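Local structure of brefeldin A esterase (Bacillus subtilis, 1JKM) at residues Asp78-Ser83 / His98-Ala103; Ala171-Asp176 / Leu212-Gly217; Glu156-Phe161 / Val260-Pro265. The protein hydrolyses the lactone ester bond of brefeldin A, probably through a serine nucleophile, as a member of the alpha/beta hydrolase family related to mammalian hormone-sensitive lipase. All coordinates share one frame; numbering follows the deposited sequence.

From the N terminus, contact 1 comes first. It pairs the open ends of the hairpin formed by strands 80-88 and 94-102, at the edge of the main mixed sheet. The chain then runs through the alpha/beta hydrolase core. Residues 156-161 open contact 3, which is closed almost a hundred residues later at the C-terminal end of helix 253-263. Contact 2 lies wholly within that span: it joins helix 163-177, which follows strand 157-158, to the turn leading into strand 217-221. Contact 1 is therefore in series with both, while contact 3 encloses contact 2. No two contacts touch; the centres of contacts 1 and 2 are about 21 Å apart.

Contact 1: residues Asp78-Ser83 / His98-Ala103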
loop_
_atom_site.group_PDB
_atom_site.type_symbol
_atom_site.label_atom_id
_atom_site.label_comp_id
_atom_site.label_asym_id
_atom_site.label_seq_id
_atom_site.Cartn_x
_atom_site.Cartn_y
_atom_site.Cartn_z
ATOM N N ASP B 78 -9.631 9.552 -21.049
ATOM C CA ASP B 78 -9.661 10.999 -21.242
ATOM C C ASP B 78 -10.589 11.445 -22.358
ATOM O O ASP B 78 -10.632 12.642 -22.690
ATOM C CB ASP B 78 -8.254 11.562 -21.478
ATOM C CG ASP B 78 -7.429 11.565 -20.197
ATOM O OD1 ASP B 78 -7.939 12.022 -19.153
ATOM O OD2 ASP B 78 -6.274 11.088 -20.232
ATOM N N ASP B 79 -11.471 10.579 -22.831
ATOM C CA ASP B 79 -12.281 10.915 -24.000
ATOM C C ASP B 79 -13.624 11.480 -23.526
ATOM O O ASP B 79 -14.687 10.872 -23.608
ATOM C CB ASP B 79 -12.436 9.786 -24.989
ATOM C CG ASP B 79 -12.702 8.404 -24.460
ATOM O OD1 ASP B 79 -12.130 7.975 -23.433
ATOM O OD2 ASP B 79 -13.520 7.710 -25.116
ATOM N N VAL B 80 -13.525 12.649 -22.905
ATOM C CA VAL B 80 -14.584 13.232 -22.098
ATOM C C VAL B 80 -14.740 14.657 -22.612
ATOM O O VAL B 80 -13.710 15.286 -22.891
ATOM C CB VAL B 80 -14.227 13.213 -20.601
ATOM C CG1 VAL B 80 -15.033 14.183 -19.759
ATOM C CG2 VAL B 80 -14.438 11.784 -20.081
ATOM N N GLU B 81 -15.967 15.080 -22.869
ATOM C CA GLU B 81 -16.148 16.517 -23.076
ATOM C C GLU B 81 -16.830 17.187 -21.894
ATOM O O GLU B 81 -17.524 16.615 -21.049
ATOM C CB GLU B 81 -16.849 16.821 -24.378
ATOM C CG GLU B 81 -17.785 15.803 -24.984
ATOM C CD GLU B 81 -18.565 16.494 -26.103
ATOM O OE1 GLU B 81 -17.988 16.587 -27.209
ATOM O OE2 GLU B 81 -19.705 16.940 -25.836
ATOM N N THR B 82 -16.534 18.476 -21.818
ATOM C CA THR B 82 -16.812 19.333 -20.679
ATOM C C THR B 82 -17.559 20.561 -21.182
ATOM O O THR B 82 -17.400 21.010 -22.318
ATOM C CB THR B 82 -15.482 19.779 -20.054
ATOM O OG1 THR B 82 -14.713 20.254 -21.182
ATOM C CG2 THR B 82 -14.708 18.628 -19.406
ATOM N N SER B 83 -18.466 21.065 -20.373
ATOM C CA SER B 83 -19.161 22.311 -20.698
ATOM C C SER B 83 -19.483 22.929 -19.357
ATOM O O SER B 83 -19.276 22.229 -18.346
ATOM C CB SER B 83 -20.416 22.002 -21.497
ATOM O OG SER B 83 -21.208 21.092 -20.746
ATOM N N HIS B 98 -20.050 22.537 -13.560
ATOM C CA HIS B 98 -19.101 21.989 -14.531
ATOM C C HIS B 98 -19.538 20.602 -14.985
ATOM O O HIS B 98 -19.683 19.721 -14.122
ATOM C CB HIS B 98 -17.732 21.867 -13.873
ATOM C CG HIS B 98 -17.060 23.137 -13.469
ATOM N ND1 HIS B 98 -17.158 23.669 -12.206
ATOM C CD2 HIS B 98 -16.248 23.972 -14.169
ATOM C CE1 HIS B 98 -16.456 24.782 -12.130
ATOM N NE2 HIS B 98 -15.890 24.987 -13.312
ATOM N N VAL B 99 -19.878 20.437 -16.234
ATOM C CA VAL B 99 -20.501 19.267 -16.819
ATOM C C VAL B 99 -19.525 18.444 -17.654
ATOM O O VAL B 99 -18.835 18.901 -18.563
ATOM C CB VAL B 99 -21.691 19.647 -17.728
ATOM C CG1 VAL B 99 -22.361 18.421 -18.336
ATOM C CG2 VAL B 99 -22.723 20.463 -16.959
ATOM N N PHE B 100 -19.424 17.152 -17.352
ATOM C CA PHE B 100 -18.531 16.205 -17.983
ATOM C C PHE B 100 -19.335 15.067 -18.598
ATOM O O PHE B 100 -20.234 14.525 -17.929
ATOM C CB PHE B 100 -17.644 15.571 -16.888
ATOM C CG PHE B 100 -16.805 16.538 -16.110
ATOM C CD1 PHE B 100 -17.330 17.269 -15.051
ATOM C CD2 PHE B 100 -15.462 16.701 -16.432
ATOM C CE1 PHE B 100 -16.562 18.157 -14.334
ATOM C CE2 PHE B 100 -14.680 17.590 -15.710
ATOM C CZ PHE B 100 -15.217 18.313 -14.672
ATOM N N ARG B 101 -19.104 14.732 -19.856
ATOM C CA ARG B 101 -19.762 13.532 -20.404
ATOM C C ARG B 101 -18.849 12.824 -21.385
ATOM O O ARG B 101 -17.910 13.438 -21.911
ATOM C CB ARG B 101 -21.085 13.968 -21.044
ATOM C CG ARG B 101 -20.868 15.057 -22.076
ATOM C CD ARG B 101 -22.082 15.199 -22.996
ATOM N NE ARG B 101 -23.193 15.781 -22.264
ATOM C CZ ARG B 101 -24.345 15.153 -22.026
ATOM N NH1 ARG B 101 -24.569 13.925 -22.468
ATOM N NH2 ARG B 101 -25.252 15.828 -21.341
ATOM N N PRO B 102 -19.026 11.526 -21.586
ATOM C CA PRO B 102 -18.255 10.758 -22.548
ATOM C C PRO B 102 -18.389 11.273 -23.979
ATOM O O PRO B 102 -19.505 11.484 -24.434
ATOM C CB PRO B 102 -18.795 9.345 -22.451
ATOM C CG PRO B 102 -20.021 9.388 -21.640
ATOM C CD PRO B 102 -20.223 10.782 -21.128
ATOM N N ALA B 103 -17.285 11.583 -24.645
ATOM C CA ALA B 103 -17.341 12.054 -26.029
ATOM C C ALA B 103 -17.971 10.997 -26.936
ATOM O O ALA B 103 -17.544 9.846 -26.953
ATOM C CB ALA B 103 -15.962 12.398 -26.560
HETATM O O HOH W 1 -16.111 8.224 -24.682
HETATM O O HOH W 2 -19.970 18.406 -21.341
#
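Residues 80-83 and 98-102 pair as antiparallel strands whose short axes run at 155° to each other. Glu81 faces Arg101 and Ser83 faces Val99 in hydrogen-bonded pairs, each closed by two backbone bonds. Glu81 N to Arg101 O and Arg101 N to Glu81 O are both 2.7 Å. Where the ladder ends, Ala103 N still donates to O of Asp79, the central residue of an inverse gamma turn. Between these bonds, Thr82 CA lies 3.0 Å from Val99 O in a CA-H...O contact.

Val80 and Thr82 meet Phe100. Thr82 CG2 comes obliquely to within 3.6 Å of Phe100 CD2, while Val80 CG1 lies at the ring edge. The ring is also packed by Cys134 and Ala138 of helix 128-139. Glu81, Arg101, Ser83 and Val99 occupy the other face. Ser83 OG sits between its own N and carbonyl carbon (chi1 56°), which sets it 3.4 Å from Val99 CB. A water joins this hydroxyl to Val99 O.

Glu81 and Arg101 do not form a salt bridge: Glu81 OE2 is 5.1 Å from Arg101 NE, and their flat groups stand 87° apart. Arg101 NH2 instead bonds Leu182 O. The edge hairpin of this alpha/beta hydrolase sheet is thus held across the pair mainly by backbone bonds, with the opposite charges probably adding a mild attraction.

Contact 2: residues Ala171-Asp176 / Leu212-Gly217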
loop_
_atom_site.group_PDB
_atom_site.type_symbol
_atom_site.label_atom_id
_atom_site.label_comp_id
_atom_site.label_asym_id
_atom_site.label_seq_id
_atom_site.Cartn_x
_atom_site.Cartn_y
_atom_site.Cartn_z
ATOM N N ALA B 171 -28.649 23.453 -7.181
ATOM C CA ALA B 171 -28.113 22.714 -8.324
ATOM C C ALA B 171 -28.805 21.378 -8.559
ATOM O O ALA B 171 -29.105 21.033 -9.702
ATOM C CB ALA B 171 -26.618 22.458 -8.049
ATOM N N VAL B 172 -29.097 20.627 -7.491
ATOM C CA VAL B 172 -29.804 19.347 -7.656
ATOM C C VAL B 172 -31.177 19.568 -8.278
ATOM O O VAL B 172 -31.516 18.904 -9.249
ATOM C CB VAL B 172 -29.905 18.566 -6.326
ATOM C CG1 VAL B 172 -30.941 17.455 -6.345
ATOM C CG2 VAL B 172 -28.548 17.947 -5.973
ATOM N N LEU B 173 -31.955 20.523 -7.770
ATOM C CA LEU B 173 -33.248 20.848 -8.378
ATOM C C LEU B 173 -33.163 21.320 -9.813
ATOM O O LEU B 173 -33.891 20.834 -10.693
ATOM C CB LEU B 173 -33.935 21.935 -7.540
ATOM C CG LEU B 173 -34.254 21.585 -6.094
ATOM C CD1 LEU B 173 -34.984 22.748 -5.430
ATOM C CD2 LEU B 173 -35.071 20.298 -5.992
ATOM N N TRP B 174 -32.166 22.152 -10.141
ATOM C CA TRP B 174 -31.942 22.500 -11.535
ATOM C C TRP B 174 -31.693 21.320 -12.448
ATOM O O TRP B 174 -32.164 21.196 -13.587
ATOM C CB TRP B 174 -30.770 23.499 -11.618
ATOM C CG TRP B 174 -30.617 24.074 -12.991
ATOM C CD1 TRP B 174 -31.212 25.209 -13.481
ATOM C CD2 TRP B 174 -29.815 23.545 -14.052
ATOM N NE1 TRP B 174 -30.820 25.411 -14.789
ATOM C CE2 TRP B 174 -29.961 24.399 -15.159
ATOM C CE3 TRP B 174 -28.985 22.426 -14.174
ATOM C CZ2 TRP B 174 -29.313 24.168 -16.369
ATOM C CZ3 TRP B 174 -28.342 22.200 -15.375
ATOM C CH2 TRP B 174 -28.508 23.068 -16.461
ATOM N N VAL B 175 -30.815 20.410 -11.984
ATOM C CA VAL B 175 -30.479 19.232 -12.774
ATOM C C VAL B 175 -31.722 18.366 -12.945
ATOM O O VAL B 175 -31.960 17.863 -14.032
ATOM C CB VAL B 175 -29.337 18.424 -12.094
ATOM C CG1 VAL B 175 -29.045 17.135 -12.837
ATOM C CG2 VAL B 175 -28.067 19.261 -12.012
ATOM N N ASP B 176 -32.508 18.188 -11.895
ATOM C CA ASP B 176 -33.741 17.432 -11.934
ATOM C C ASP B 176 -34.716 18.012 -12.968
ATOM O O ASP B 176 -35.180 17.304 -13.865
ATOM C CB ASP B 176 -34.403 17.476 -10.546
ATOM C CG ASP B 176 -35.709 16.697 -10.584
ATOM O OD1 ASP B 176 -35.701 15.517 -10.994
ATOM O OD2 ASP B 176 -36.741 17.279 -10.209
ATOM N N LEU B 212 -38.042 15.443 -2.522
ATOM C CA LEU B 212 -37.291 14.189 -2.456
ATOM C C LEU B 212 -37.309 13.428 -3.775
ATOM O O LEU B 212 -36.310 12.766 -4.140
ATOM C CB LEU B 212 -37.782 13.297 -1.335
ATOM C CG LEU B 212 -36.788 12.662 -0.364
ATOM C CD1 LEU B 212 -37.344 11.429 0.312
ATOM C CD2 LEU B 212 -35.438 12.389 -1.000
ATOM N N ASP B 213 -38.330 13.583 -4.618
ATOM C CA ASP B 213 -38.337 12.967 -5.936
ATOM C C ASP B 213 -37.252 13.408 -6.891
ATOM O O ASP B 213 -37.090 12.867 -7.997
ATOM C CB ASP B 213 -39.718 13.231 -6.585
ATOM C CG ASP B 213 -39.899 14.734 -6.757
ATOM O OD1 ASP B 213 -40.175 15.388 -5.726
ATOM O OD2 ASP B 213 -39.749 15.225 -7.892
ATOM N N ALA B 214 -36.504 14.475 -6.610
ATOM C CA ALA B 214 -35.434 14.958 -7.442
ATOM C C ALA B 214 -34.226 13.980 -7.337
ATOM O O ALA B 214 -33.412 14.045 -8.243
ATOM C CB ALA B 214 -34.985 16.349 -6.992
ATOM N N ILE B 215 -34.130 13.182 -6.282
ATOM C CA ILE B 215 -32.908 12.414 -6.001
ATOM C C ILE B 215 -33.227 10.918 -6.029
ATOM O O ILE B 215 -33.955 10.386 -5.201
ATOM C CB ILE B 215 -32.344 12.798 -4.607
ATOM C CG1 ILE B 215 -31.865 14.261 -4.652
ATOM C CG2 ILE B 215 -31.204 11.890 -4.151
ATOM C CD1 ILE B 215 -31.775 14.959 -3.328
ATOM N N ASP B 216 -32.603 10.191 -6.945
ATOM C CA ASP B 216 -32.758 8.755 -7.121
ATOM C C ASP B 216 -31.813 7.920 -6.239
ATOM O O ASP B 216 -32.267 6.875 -5.750
ATOM C CB ASP B 216 -32.506 8.385 -8.589
ATOM C CG ASP B 216 -33.524 9.049 -9.515
ATOM O OD1 ASP B 216 -34.733 8.903 -9.233
ATOM O OD2 ASP B 216 -33.119 9.691 -10.495
ATOM N N GLY B 217 -30.856 8.530 -5.558
ATOM C CA GLY B 217 -29.947 7.737 -4.703
ATOM C C GLY B 217 -28.771 8.599 -4.262
ATOM O O GLY B 217 -28.602 9.726 -4.792
HETATM O O HOH W 3 -37.602 14.045 -10.931
HETATM O O HOH W 4 -38.364 17.279 -8.028
#
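Asp176 OD2 is gripped by two groups where the helix meets the turn at Asp213 and Ala214. It accepts from a water at 2.7 Å, which also donates to Asp213 OD2 across the contact, and it forms a salt bridge with Arg211 NH2. The other oxygen, Asp176 OD1, forms a salt bridge with Arg179 NE. In this alpha/beta hydrolase fold, the contact joins helix 163-177 to the 3-10 turn 212-214, just before strand 217-221 enters the central sheet. No direct hydrogen bond crosses between the two segments.

The shared water thus bridges two like charges whose nearest oxygens, Asp176 OD2 and Asp213 OD2, are 4.3 Å apart. The water and the two arginines probably ease the repulsion between them.

Ala214 points its methyl at the helix. With CG of Asp176 anti to the backbone N (chi1 179°), the carboxylate reaches alongside Ala214, and Asp176 CG lies 3.6 Å from Ala214 CA. Leu173 touches the same methyl with one branch, CD2 to Ala214 CB at 4.1 Å. Ala214 O itself receives a weak bond from Arg179, so one guanidinium serves both segments.

Deeper in, Val172 and Ile215 cross at about a right angle. Both are buried: Val172 also packs on Thr202 and Val189, and Ile215 on Thr203. The touching branch of the valine is CG1, 3.7 Å from Ile215 CG1 and 4.0 Å from Ile215 CD1.

Contact 3: residues Glu156-Phe161 / Val260-Pro265; sequences EGHHPF and VRAYDP
Phe161 and Tyr263 meet in an offset edge-to-face pair. The edge of the Phe161 ring turns toward the Tyr263 face, with the planes at 64° and the centroids 5.7 Å apart. Phe161 CB lies over that face too, 4.1 Å from the Tyr263 ring centroid, as a CH-pi contact. The Tyr263 hydroxyl oxygen OH sits near the plane of the Phe161 ring, 3.5 Å from CD1 of Phe161. The phenylalanine reaches across because its CG is anti to the backbone N (chi1 175°).

The two backbones are joined beside the rings. Phe161 N donates to Tyr263 O at 3.0 Å, nearly straight at 175° and in the carbonyl plane. This oxygen belongs to the last residue of helix 253-263, so the bond fastens a loop of the alpha/beta hydrolase fold to the C-terminal end of that helix.

Beyond it the packing passes to prolines. Pro160 CB lies 3.7 Å from Pro265 CD. His158 and Pro265 run alongside each other, pointing opposite ways, and Pro265 CG approaches the imidazole obliquely, 3.6 Å from His158 NE2. Pro160 CD lies over one face of that ring, toward its rim. His158 ND1 is bonded to Ala152 O, which helps fix the ring's rotation. On the helix side, Arg261 NE donates to Pro265 O at 3.1 Å, and its NH1 bonds Ala44 O and Asp46 O.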
loop_
_atom_site.group_PDB
_atom_site.type_symbol
_atom_site.label_atom_id
_atom_site.label_comp_id
_atom_site.label_asym_id
_atom_site.label_seq_id
_atom_site.Cartn_x
_atom_site.Cartn_y
_atom_site.Cartn_z
ATOM N N GLU B 156 -12.312 36.469 0.195
ATOM C CA GLU B 156 -13.192 37.605 0.101
ATOM C C GLU B 156 -14.542 37.489 0.809
ATOM O O GLU B 156 -15.397 38.353 0.515
ATOM C CB GLU B 156 -13.514 37.894 -1.368
ATOM C CG GLU B 156 -13.132 36.797 -2.346
ATOM C CD GLU B 156 -12.109 37.351 -3.335
ATOM O OE1 GLU B 156 -10.913 37.320 -2.974
ATOM O OE2 GLU B 156 -12.566 37.802 -4.411
ATOM N N GLY B 157 -14.783 36.511 1.683
ATOM C CA GLY B 157 -16.142 36.401 2.238
ATOM C C GLY B 157 -16.389 35.125 3.032
ATOM O O GLY B 157 -16.070 34.047 2.514
ATOM N N HIS B 158 -16.906 35.271 4.249
ATOM C CA HIS B 158 -17.290 34.134 5.097
ATOM C C HIS B 158 -18.688 33.688 4.703
ATOM O O HIS B 158 -19.533 34.565 4.462
ATOM C CB HIS B 158 -17.277 34.505 6.560
ATOM C CG HIS B 158 -17.380 33.566 7.697
ATOM N ND1 HIS B 158 -17.279 32.184 7.656
ATOM C CD2 HIS B 158 -17.581 33.861 9.018
ATOM C CE1 HIS B 158 -17.411 31.679 8.869
ATOM N NE2 HIS B 158 -17.594 32.684 9.722
ATOM N N HIS B 159 -18.928 32.386 4.513
ATOM C CA HIS B 159 -20.252 31.917 4.121
ATOM C C HIS B 159 -20.662 30.686 4.930
ATOM O O HIS B 159 -20.688 29.576 4.404
ATOM C CB HIS B 159 -20.427 31.581 2.640
ATOM C CG HIS B 159 -19.991 32.639 1.684
ATOM N ND1 HIS B 159 -18.724 32.612 1.117
ATOM C CD2 HIS B 159 -20.597 33.752 1.217
ATOM C CE1 HIS B 159 -18.594 33.662 0.326
ATOM N NE2 HIS B 159 -19.711 34.361 0.368
ATOM N N PRO B 160 -20.941 30.883 6.203
ATOM C CA PRO B 160 -21.301 29.795 7.097
ATOM C C PRO B 160 -22.662 29.188 6.759
ATOM O O PRO B 160 -23.391 29.544 5.843
ATOM C CB PRO B 160 -21.255 30.487 8.461
ATOM C CG PRO B 160 -21.774 31.863 8.149
ATOM C CD PRO B 160 -21.019 32.206 6.889
ATOM N N PHE B 161 -22.985 28.101 7.452
ATOM C CA PHE B 161 -24.224 27.351 7.222
ATOM C C PHE B 161 -25.389 28.348 7.339
ATOM O O PHE B 161 -25.332 29.087 8.318
ATOM C CB PHE B 161 -24.300 26.359 8.380
ATOM C CG PHE B 161 -25.578 25.570 8.370
ATOM C CD1 PHE B 161 -25.673 24.429 7.582
ATOM C CD2 PHE B 161 -26.675 25.987 9.117
ATOM C CE1 PHE B 161 -26.841 23.692 7.564
ATOM C CE2 PHE B 161 -27.842 25.239 9.083
ATOM C CZ PHE B 161 -27.929 24.100 8.315
ATOM N N VAL B 260 -14.997 23.283 11.750
ATOM C CA VAL B 260 -16.333 23.179 12.331
ATOM C C VAL B 260 -16.785 24.590 12.754
ATOM O O VAL B 260 -17.853 25.055 12.348
ATOM C CB VAL B 260 -16.326 22.204 13.506
ATOM C CG1 VAL B 260 -17.577 22.302 14.383
ATOM C CG2 VAL B 260 -16.177 20.769 12.994
ATOM N N ARG B 261 -15.872 25.284 13.408
ATOM C CA ARG B 261 -16.042 26.666 13.843
ATOM C C ARG B 261 -16.324 27.596 12.695
ATOM O O ARG B 261 -17.316 28.343 12.725
ATOM C CB ARG B 261 -14.814 27.105 14.651
ATOM C CG ARG B 261 -14.989 28.490 15.264
ATOM C CD ARG B 261 -15.943 28.452 16.457
ATOM N NE ARG B 261 -16.263 29.830 16.860
ATOM C CZ ARG B 261 -15.436 30.586 17.579
ATOM N NH1 ARG B 261 -14.266 30.120 17.999
ATOM N NH2 ARG B 261 -15.806 31.819 17.889
ATOM N N ALA B 262 -15.603 27.506 11.580
ATOM C CA ALA B 262 -15.910 28.310 10.407
ATOM C C ALA B 262 -17.287 27.991 9.840
ATOM O O ALA B 262 -17.957 28.875 9.295
ATOM C CB ALA B 262 -14.829 28.101 9.345
ATOM N N TYR B 263 -17.754 26.738 9.916
ATOM C CA TYR B 263 -19.026 26.378 9.302
ATOM C C TYR B 263 -20.191 26.866 10.200
ATOM O O TYR B 263 -21.231 27.196 9.664
ATOM C CB TYR B 263 -19.191 24.864 9.169
ATOM C CG TYR B 263 -20.254 24.385 8.204
ATOM C CD1 TYR B 263 -20.292 24.724 6.891
ATOM C CD2 TYR B 263 -21.194 23.469 8.687
ATOM C CE1 TYR B 263 -21.240 24.281 5.974
ATOM C CE2 TYR B 263 -22.156 23.007 7.807
ATOM C CZ TYR B 263 -22.175 23.387 6.504
ATOM O OH TYR B 263 -23.144 22.896 5.677
ATOM N N ASP B 264 -19.993 26.818 11.503
ATOM C CA ASP B 264 -21.083 27.160 12.448
ATOM C C ASP B 264 -20.526 28.005 13.583
ATOM O O ASP B 264 -20.145 27.489 14.630
ATOM C CB ASP B 264 -21.706 25.876 12.978
ATOM C CG ASP B 264 -22.857 26.057 13.963
ATOM O OD1 ASP B 264 -23.543 27.090 13.956
ATOM O OD2 ASP B 264 -23.116 25.150 14.784
ATOM N N PRO B 265 -20.256 29.290 13.322
ATOM C CA PRO B 265 -19.403 30.094 14.188
ATOM C C PRO B 265 -19.994 30.314 15.576
ATOM O O PRO B 265 -19.276 30.284 16.580
ATOM C CB PRO B 265 -19.179 31.382 13.434
ATOM C CG PRO B 265 -19.924 31.314 12.160
ATOM C CD PRO B 265 -20.498 29.944 12.020
#